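Local coordinates for DUF1780 domain-containing protein (Pseudomonas aeruginosa, PDB 1Y0K), which is of unknown function but belongs to a family of putative endonucleases within the PDDEXK clan, and so may act on nucleic acid, at residues H127-E131 with R132-H136. Numbering follows the deposited sequence.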
loop_
_atom_site.group_PDB
_atom_site.type_symbol
_atom_site.label_atom_id
_atom_site.label_comp_id
_atom_site.label_asym_id
_atom_site.label_seq_id
_atom_site.Cartn_x
_atom_site.Cartn_y
_atom_site.Cartn_z
ATOM N N HIS A 127 3.207 13.737 -11.836
ATOM C CA HIS A 127 3.834 14.949 -12.400
ATOM C C HIS A 127 5.339 14.793 -12.602
ATOM O O HIS A 127 5.838 15.010 -13.711
ATOM C CB HIS A 127 3.573 16.181 -11.526
ATOM C CG HIS A 127 4.297 17.406 -12.000
ATOM N ND1 HIS A 127 3.973 18.045 -13.176
ATOM C CD2 HIS A 127 5.351 18.081 -11.482
ATOM C CE1 HIS A 127 4.780 19.077 -13.352
ATOM N NE2 HIS A 127 5.629 19.119 -12.340
ATOM N N ASN A 128 6.044 14.433 -11.528
ATOM C CA ASN A 128 7.500 14.282 -11.563
ATOM C C ASN A 128 7.924 13.303 -12.651
ATOM O O ASN A 128 8.854 13.572 -13.412
ATOM C CB ASN A 128 8.048 13.839 -10.199
ATOM C CG ASN A 128 8.005 14.949 -9.141
ATOM O OD1 ASN A 128 7.835 16.128 -9.453
ATOM N ND2 ASN A 128 8.181 14.562 -7.883
ATOM N N TYR A 129 7.228 12.173 -12.729
ATOM C CA TYR A 129 7.542 11.153 -13.727
ATOM C C TYR A 129 7.201 11.581 -15.160
ATOM O O TYR A 129 7.935 11.255 -16.096
ATOM C CB TYR A 129 6.887 9.812 -13.345
ATOM C CG TYR A 129 7.418 9.254 -12.036
ATOM C CD1 TYR A 129 8.594 9.746 -11.476
ATOM C CD2 TYR A 129 6.761 8.214 -11.369
ATOM C CE1 TYR A 129 9.101 9.256 -10.291
ATOM C CE2 TYR A 129 7.270 7.706 -10.159
ATOM C CZ TYR A 129 8.446 8.233 -9.642
ATOM O OH TYR A 129 9.003 7.773 -8.476
ATOM N N SER A 130 6.098 12.314 -15.330
ATOM C CA SER A 130 5.746 12.876 -16.641
ATOM C C SER A 130 6.819 13.843 -17.127
ATOM O O SER A 130 7.212 13.809 -18.303
ATOM C CB SER A 130 4.382 13.576 -16.588
ATOM O OG SER A 130 3.338 12.613 -16.538
ATOM N N GLU A 131 7.310 14.680 -16.213
ATOM C CA GLU A 131 8.360 15.650 -16.538
ATOM C C GLU A 131 9.675 14.991 -16.942
ATOM O O GLU A 131 10.425 15.551 -17.752
ATOM C CB GLU A 131 8.587 16.620 -15.380
ATOM C CG GLU A 131 7.481 17.667 -15.241
ATOM C CD GLU A 131 7.324 18.535 -16.501
ATOM O OE1 GLU A 131 8.333 19.095 -16.988
ATOM O OE2 GLU A 131 6.194 18.642 -17.010
ATOM N N ARG A 132 9.942 13.804 -16.397
ATOM C CA ARG A 132 11.178 13.075 -16.694
ATOM C C ARG A 132 11.041 12.089 -17.866
ATOM O O ARG A 132 12.030 11.504 -18.311
ATOM C CB ARG A 132 11.676 12.346 -15.447
ATOM C CG ARG A 132 12.226 13.265 -14.357
ATOM C CD ARG A 132 12.296 12.559 -13.017
ATOM N NE ARG A 132 13.169 11.389 -13.042
ATOM C CZ ARG A 132 13.267 10.496 -12.062
ATOM N NH1 ARG A 132 12.536 10.621 -10.957
ATOM N NH2 ARG A 132 14.086 9.461 -12.190
ATOM N N GLY A 133 9.822 11.907 -18.364
ATOM C CA GLY A 133 9.582 10.971 -19.461
ATOM C C GLY A 133 9.628 9.524 -19.002
ATOM O O GLY A 133 9.992 8.625 -19.764
ATOM N N ILE A 134 9.272 9.300 -17.740
ATOM C CA ILE A 134 9.193 7.943 -17.177
ATOM C C ILE A 134 7.897 7.259 -17.610
ATOM O O ILE A 134 6.839 7.907 -17.670
ATOM C CB ILE A 134 9.333 7.980 -15.625
ATOM C CG1 ILE A 134 10.802 8.162 -15.252
ATOM C CG2 ILE A 134 8.771 6.684 -14.965
ATOM C CD1 ILE A 134 11.036 8.883 -13.981
ATOM N N ASP A 135 7.975 5.952 -17.902
ATOM C CA ASP A 135 6.800 5.186 -18.313
ATOM C C ASP A 135 6.023 4.741 -17.069
ATOM O O ASP A 135 6.368 3.736 -16.435
ATOM C CB ASP A 135 7.185 3.958 -19.163
ATOM C CG ASP A 135 5.964 3.240 -19.773
ATOM O OD1 ASP A 135 4.810 3.568 -19.420
ATOM O OD2 ASP A 135 6.161 2.326 -20.611
ATOM N N HIS A 136 4.983 5.500 -16.735
ATOM C CA HIS A 136 4.117 5.181 -15.590
ATOM C C HIS A 136 3.599 3.747 -15.698
ATOM O O HIS A 136 3.382 3.074 -14.683
ATOM C CB HIS A 136 2.917 6.128 -15.523
ATOM C CG HIS A 136 3.274 7.582 -15.474
ATOM N ND1 HIS A 136 3.887 8.231 -16.525
ATOM C CD2 HIS A 136 3.058 8.525 -14.524
ATOM C CE1 HIS A 136 4.073 9.502 -16.207
ATOM N NE2 HIS A 136 3.577 9.709 -14.999
#
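The last turn of helix 119-132 is closed by its own backbone: I134 N reaches back to Y129 O over 2.9 Å with an N-H...O angle of 157°, and G133 N bonds to S130 O at 3.2 Å. R132 N, by contrast, makes just weak bonds to N128 O and Y129 O. G133 leaves the helix with a positive phi, and the two bonds back into the final turn define a Schellman motif, which leads the chain into the loop before strand 140-146. The apolar contact characteristic of this C-terminal cap joins the residue after the glycine to the one four before it: I134 brings CD1 to 3.6 Å from Y129 CD1, while its CG2 branch lies against Y129 CB. R132 runs beside the tyrosine, pointing the same way, and a bend at chi3 (61°) helps bring NH1 to the ring edge, 3.8 Å from Y129 CE1. The guanidinium stands at 79° to the ring and takes I134 CD1 over the centre of one face; its NH2 is held by Q56 O. Beyond the cap, H136 brings its ring back to the helix, where Y129 CB makes an off-centre CH-pi contact, 4.1 Å from the ring centroid. H136 CE1 lies 3.2 Å from S130 OG, and both H136 NE2 and that hydroxyl bond to A126 O. W169 meets the same imidazole and also touches the buried Y129.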